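Local structure of YesW protein (Bacillus subtilis, 2ZUX) at residues Q221-L225 with Y261-D266; Y288-T292 with F320-H326. The protein cleaves the rhamnogalacturonan backbone of plant cell-wall pectin by endo-type elimination, with calcium or manganese needed for activity. One frame throughout, in Å; residues are numbered along the deposited sequence.

Contact 1: Q221-L225 with Y261-D266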
loop_
_atom_site.group_PDB
_atom_site.type_symbol
_atom_site.label_atom_id
_atom_site.label_comp_id
_atom_site.label_asym_id
_atom_site.label_seq_id
_atom_site.Cartn_x
_atom_site.Cartn_y
_atom_site.Cartn_z
ATOM N N GLN A 221 14.392 6.997 -27.872
ATOM C CA GLN A 221 13.303 6.098 -27.474
ATOM C C GLN A 221 12.433 6.725 -26.376
ATOM O O GLN A 221 11.479 6.097 -25.923
ATOM C CB GLN A 221 13.843 4.773 -26.917
ATOM C CG GLN A 221 14.720 3.908 -27.814
ATOM C CD GLN A 221 15.309 2.760 -27.018
ATOM O OE1 GLN A 221 16.399 2.872 -26.453
ATOM N NE2 GLN A 221 14.564 1.669 -26.921
ATOM N N GLY A 222 12.773 7.931 -25.925
ATOM C CA GLY A 222 12.091 8.540 -24.776
ATOM C C GLY A 222 12.407 7.845 -23.463
ATOM O O GLY A 222 11.647 7.958 -22.494
ATOM N N ARG A 223 13.522 7.116 -23.431
ATOM C CA ARG A 223 13.970 6.429 -22.227
ATOM C C ARG A 223 15.178 7.163 -21.686
ATOM O O ARG A 223 15.863 7.876 -22.423
ATOM C CB ARG A 223 14.351 4.989 -22.560
ATOM C CG ARG A 223 13.215 4.150 -23.104
ATOM C CD ARG A 223 13.766 2.858 -23.660
ATOM N NE ARG A 223 12.742 2.039 -24.292
ATOM C CZ ARG A 223 12.008 1.132 -23.656
ATOM N NH1 ARG A 223 12.168 0.924 -22.347
ATOM N NH2 ARG A 223 11.119 0.411 -24.330
ATOM N N VAL A 224 15.443 7.000 -20.397
ATOM C CA VAL A 224 16.579 7.653 -19.773
ATOM C C VAL A 224 17.533 6.566 -19.319
ATOM O O VAL A 224 17.376 6.000 -18.235
ATOM C CB VAL A 224 16.139 8.581 -18.616
ATOM C CG1 VAL A 224 17.344 9.303 -18.029
ATOM C CG2 VAL A 224 15.099 9.587 -19.115
ATOM N N LEU A 225 18.501 6.271 -20.183
ATOM C CA LEU A 225 19.368 5.110 -20.042
ATOM C C LEU A 225 20.825 5.489 -19.807
ATOM O O LEU A 225 21.718 4.644 -19.899
ATOM C CB LEU A 225 19.237 4.224 -21.286
ATOM C CG LEU A 225 17.836 3.703 -21.632
ATOM C CD1 LEU A 225 17.866 2.878 -22.919
ATOM C CD2 LEU A 225 17.230 2.890 -20.491
ATOM N N TYR A 261 17.564 -2.800 -24.996
ATOM C CA TYR A 261 16.616 -1.765 -25.406
ATOM C C TYR A 261 16.052 -0.942 -24.241
ATOM O O TYR A 261 15.362 0.059 -24.471
ATOM C CB TYR A 261 15.522 -2.333 -26.317
ATOM C CG TYR A 261 14.479 -3.218 -25.671
ATOM C CD1 TYR A 261 13.310 -2.668 -25.138
ATOM C CD2 TYR A 261 14.630 -4.603 -25.635
ATOM C CE1 TYR A 261 12.330 -3.470 -24.577
ATOM C CE2 TYR A 261 13.644 -5.418 -25.067
ATOM C CZ TYR A 261 12.496 -4.836 -24.543
ATOM O OH TYR A 261 11.520 -5.622 -23.977
ATOM N N GLY A 262 16.349 -1.361 -23.008
ATOM C CA GLY A 262 16.035 -0.560 -21.817
ATOM C C GLY A 262 14.818 -0.991 -21.018
ATOM O O GLY A 262 14.209 -0.173 -20.331
ATOM N N ASN A 263 14.461 -2.268 -21.071
ATOM C CA ASN A 263 13.286 -2.757 -20.349
ATOM C C ASN A 263 13.665 -3.205 -18.936
ATOM O O ASN A 263 13.287 -2.572 -17.935
ATOM C CB ASN A 263 12.624 -3.878 -21.157
ATOM C CG ASN A 263 11.372 -4.445 -20.498
ATOM O OD1 ASN A 263 11.218 -4.424 -19.273
ATOM N ND2 ASN A 263 10.486 -4.999 -21.317
ATOM N N ARG A 264 14.473 -4.253 -18.861
ATOM C CA ARG A 264 14.781 -4.917 -17.594
ATOM C C ARG A 264 15.534 -4.029 -16.612
ATOM O O ARG A 264 15.317 -4.122 -15.393
ATOM C CB ARG A 264 15.543 -6.207 -17.877
ATOM C CG ARG A 264 14.646 -7.300 -18.429
ATOM C CD ARG A 264 15.453 -8.353 -19.171
ATOM N NE ARG A 264 14.623 -9.445 -19.671
ATOM C CZ ARG A 264 13.844 -9.379 -20.749
ATOM N NH1 ARG A 264 13.774 -8.266 -21.482
ATOM N NH2 ARG A 264 13.143 -10.451 -21.104
ATOM N N VAL A 265 16.394 -3.161 -17.139
ATOM C CA VAL A 265 17.191 -2.246 -16.332
ATOM C C VAL A 265 16.327 -1.336 -15.457
ATOM O O VAL A 265 16.750 -0.943 -14.365
ATOM C CB VAL A 265 18.135 -1.395 -17.234
ATOM C CG1 VAL A 265 17.340 -0.574 -18.245
ATOM C CG2 VAL A 265 19.052 -0.498 -16.402
ATOM N N ASP A 266 15.119 -1.015 -15.918
ATOM C CA ASP A 266 14.303 -0.003 -15.267
ATOM C C ASP A 266 13.085 -0.602 -14.575
ATOM O O ASP A 266 12.013 0.007 -14.528
ATOM C CB ASP A 266 13.904 1.078 -16.276
ATOM C CG ASP A 266 15.028 2.061 -16.566
ATOM O OD1 ASP A 266 16.045 2.066 -15.835
ATOM O OD2 ASP A 266 14.872 2.826 -17.548
HETATM O O HOH W 1 18.061 3.671 -16.868
HETATM O O HOH W 2 14.049 5.494 -18.358
#

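Contact 2: Y288-T292 with F320-H326. With CA (calcium ion), chain C.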
loop_
_atom_site.group_PDB
_atom_site.type_symbol
_atom_site.label_atom_id
_atom_site.label_comp_id
_atom_site.label_asym_id
_atom_site.label_seq_id
_atom_site.Cartn_x
_atom_site.Cartn_y
_atom_site.Cartn_z
ATOM N N TYR A 288 14.254 -7.695 -11.969
ATOM C CA TYR A 288 13.701 -8.952 -11.486
ATOM C C TYR A 288 13.651 -10.069 -12.505
ATOM O O TYR A 288 13.712 -11.230 -12.123
ATOM C CB TYR A 288 12.356 -8.815 -10.764
ATOM C CG TYR A 288 11.360 -7.821 -11.299
ATOM C CD1 TYR A 288 10.610 -8.084 -12.445
ATOM C CD2 TYR A 288 11.103 -6.644 -10.596
ATOM C CE1 TYR A 288 9.667 -7.168 -12.908
ATOM C CE2 TYR A 288 10.160 -5.730 -11.041
ATOM C CZ TYR A 288 9.446 -6.001 -12.196
ATOM O OH TYR A 288 8.513 -5.089 -12.634
ATOM N N TYR A 289 13.576 -9.747 -13.795
ATOM C CA TYR A 289 13.528 -10.810 -14.803
ATOM C C TYR A 289 14.825 -11.602 -14.893
ATOM O O TYR A 289 14.797 -12.805 -15.180
ATOM C CB TYR A 289 13.210 -10.230 -16.169
ATOM C CG TYR A 289 11.832 -9.637 -16.273
ATOM C CD1 TYR A 289 10.711 -10.458 -16.351
ATOM C CD2 TYR A 289 11.642 -8.252 -16.296
ATOM C CE1 TYR A 289 9.435 -9.926 -16.457
ATOM C CE2 TYR A 289 10.370 -7.712 -16.406
ATOM C CZ TYR A 289 9.273 -8.551 -16.489
ATOM O OH TYR A 289 8.016 -7.995 -16.600
ATOM N N ALA A 290 15.952 -10.918 -14.717
ATOM C CA ALA A 290 17.253 -11.565 -14.709
ATOM C C ALA A 290 18.029 -10.947 -13.545
ATOM O O ALA A 290 17.610 -11.103 -12.395
ATOM C CB ALA A 290 17.944 -11.384 -16.054
ATOM N N LYS A 291 19.118 -10.232 -13.815
ATOM C CA LYS A 291 19.869 -9.587 -12.736
ATOM C C LYS A 291 18.947 -8.808 -11.800
ATOM O O LYS A 291 18.067 -8.062 -12.257
ATOM C CB LYS A 291 20.940 -8.656 -13.293
ATOM C CG LYS A 291 21.767 -7.974 -12.209
ATOM C CD LYS A 291 22.867 -7.082 -12.777
ATOM C CE LYS A 291 23.601 -6.353 -11.661
ATOM N NZ LYS A 291 24.777 -5.610 -12.189
ATOM N N THR A 292 19.160 -8.995 -10.501
ATOM C CA THR A 292 18.318 -8.430 -9.462
ATOM C C THR A 292 19.201 -7.865 -8.364
ATOM O O THR A 292 20.142 -8.525 -7.913
ATOM C CB THR A 292 17.412 -9.531 -8.872
ATOM O OG1 THR A 292 16.561 -10.045 -9.896
ATOM C CG2 THR A 292 16.557 -8.998 -7.741
ATOM N N PHE A 320 19.108 -15.914 -6.967
ATOM C CA PHE A 320 18.274 -14.754 -6.634
ATOM C C PHE A 320 18.018 -13.846 -7.839
ATOM O O PHE A 320 17.528 -12.725 -7.696
ATOM C CB PHE A 320 18.869 -14.018 -5.429
ATOM C CG PHE A 320 19.068 -14.918 -4.248
ATOM C CD1 PHE A 320 17.973 -15.421 -3.554
ATOM C CD2 PHE A 320 20.345 -15.323 -3.869
ATOM C CE1 PHE A 320 18.146 -16.288 -2.481
ATOM C CE2 PHE A 320 20.527 -16.191 -2.792
ATOM C CZ PHE A 320 19.423 -16.680 -2.107
ATOM N N ALA A 321 18.328 -14.357 -9.024
ATOM C CA ALA A 321 17.973 -13.705 -10.280
ATOM C C ALA A 321 16.689 -14.326 -10.817
ATOM O O ALA A 321 16.436 -15.506 -10.600
ATOM C CB ALA A 321 19.090 -13.894 -11.294
ATOM N N GLY A 322 15.881 -13.537 -11.524
ATOM C CA GLY A 322 14.736 -14.078 -12.259
ATOM C C GLY A 322 13.514 -14.448 -11.434
ATOM O O GLY A 322 12.611 -15.118 -11.940
ATOM N N GLN A 323 13.458 -13.996 -10.179
ATOM C CA GLN A 323 12.425 -14.458 -9.246
ATOM C C GLN A 323 11.396 -13.410 -8.848
ATOM O O GLN A 323 10.339 -13.766 -8.344
ATOM C CB GLN A 323 13.063 -15.054 -7.979
ATOM C CG GLN A 323 14.053 -16.192 -8.240
ATOM C CD GLN A 323 13.480 -17.258 -9.146
ATOM O OE1 GLN A 323 12.418 -17.823 -8.875
ATOM N NE2 GLN A 323 14.183 -17.538 -10.234
ATOM N N GLY A 324 11.713 -12.132 -9.037
ATOM C CA GLY A 324 10.854 -11.073 -8.520
ATOM C C GLY A 324 9.559 -10.857 -9.278
ATOM O O GLY A 324 9.439 -11.182 -10.468
ATOM N N ASN A 325 8.585 -10.305 -8.568
ATOM C CA ASN A 325 7.294 -9.921 -9.110
ATOM C C ASN A 325 7.290 -8.427 -9.435
ATOM O O ASN A 325 8.225 -7.701 -9.112
ATOM C CB ASN A 325 6.225 -10.143 -8.040
ATOM C CG ASN A 325 5.588 -11.525 -8.084
ATOM O OD1 ASN A 325 6.189 -12.513 -8.533
ATOM N ND2 ASN A 325 4.347 -11.597 -7.610
ATOM N N HIS A 326 6.204 -7.955 -10.050
ATOM C CA HIS A 326 5.931 -6.507 -10.116
ATOM C C HIS A 326 5.395 -5.973 -8.781
ATOM O O HIS A 326 4.560 -5.068 -8.758
ATOM C CB HIS A 326 4.876 -6.173 -11.171
ATOM C CG HIS A 326 5.102 -6.800 -12.509
ATOM N ND1 HIS A 326 6.085 -6.388 -13.384
ATOM C CD2 HIS A 326 4.437 -7.799 -13.129
ATOM C CE1 HIS A 326 6.013 -7.110 -14.489
ATOM N NE2 HIS A 326 5.013 -7.965 -14.362
HETATM CA CA CA C . 4.614 -9.863 -15.309
HETATM O O HOH W 3 5.879 -9.463 -17.028
HETATM O O HOH W 4 14.803 -11.917 -8.800
HETATM O O HOH W 5 3.039 -9.098 -16.511
#

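Contact 1: Q221-L225 with Y261-D266
Tyr261, Arg223 and Leu225 carry most of this contact, and much of it gathers round one atom, the carbonyl oxygen of Tyr261. Arg223 runs extended from CG to NE and passes beneath Tyr261 O, which sits over one face of the guanidinium, 3.3 Å from Arg223 NE at a poor angle for a hydrogen bond. Across the contact the carbonyl is hydrogen-bonded by Gln221: NE2 reaches Tyr261 O at 3.0 Å, in the carbonyl plane and on a lone pair, with an N-H...O angle of 150°. Further out, Arg223 NH2 lies at the edge of the Tyr261 ring, 3.9 Å from CD1, with guanidinium and ring planes 85° apart. The guanidinium is fixed mainly by partners beyond the two segments, a hydrogen bond from NH1 to Asn142 O and a salt bridge from NH2 to Asp145. Both segments are loops of the family 11 beta-propeller domain: 221-225 leads toward strand 230-235, while the loop 261-266 leads into strand 268-273, the first of the next four-stranded sheet. Leu225 works from another direction. With its CG anti to the carbonyl carbon (chi1 -58°), the isobutyl end reaches the turn at Gly262, CD2 lying 3.9 Å from Gly262 CA and 4.1 Å from Val265 CG1. A side chain on Gly262 would run into Leu225 CD1 and press on Arg223 CD. Beside this apolar patch two waters join Val224 to Asp266. One lies 2.8 Å from both Val224 O and Asp266 OD1, bridging them; the other accepts from Val224 N and donates to Asp266 OD2. Both carboxylate oxygens are thus used, and OD1 also pairs with Arg286. Within its own segment, Tyr261 OH accepts from Asn263 ND2 at 2.9 Å.

Contact 2: Y288-T292 with F320-H326
His326 ties the two segments to a calcium ion: NE2 binds the metal at 2.2 Å, and ND1 on the other side of the ring donates to Tyr288 OH at 2.9 Å, the phenol oxygen tilted 20° from the imidazole plane. With its proton on ND1, directed at the phenol oxygen, the ring keeps the NE2 lone pair for the metal. CG anti to the carbonyl carbon (chi1 -49°) carries the imidazole to both tyrosine hydroxyls. Tyr289 OH approaches the ring edge, 3.0 Å from His326 CE1, and hydrogen-bonds a calcium-bound water at 2.6 Å. His362, Asp364 and Glu385 supply the remaining protein ligands. A phenylalanine in place of Tyr288 would probably leave His326 ND1 without its acceptor and the imidazole less firmly fixed in rotation. Both segments are loops of the beta-propeller: 288-292 connects strands 281-286 and 293-300 of one four-stranded sheet, while 320-326 leads into strand 329-331 of the next. Away from the metal, Ala290 O is gripped from opposite faces of its plane, by Gly322 N at 3.1 Å and by Thr292 OG1. A water donates to Thr292 OG1 and Phe320 O and accepts from Gln323 N. The Tyr288 ring lies with one face under Asn325 O, 3.4 Å from CE2, and its CB presses on Gly324 CA at 3.5 Å, where any side chain would clash. Gly322 CA makes CA-H...O contacts with the carbonyls of Tyr288 and Tyr289.

Followed from the N terminus, the chain enters contact 1 at 221-225, runs out and back through strands 230-235 and 241-246, and returns at 261-266 to close that loop. It then builds strands 268-273 and 281-286 before contact 2 opens at 288-292; strands 293-300 and 303-311 follow, and 320-326 closes the second loop. The two closures are in series, neither enclosing nor crossing the other. Contact 1 ties loops around the sheets 182-246 and 268-311, contact 2 those around 268-311 and 329-357, so the middle sheet is shared. Their centres lie about 17 Å apart, yet they touch: Arg264 CG packs 3.8 Å from Tyr289 CD2.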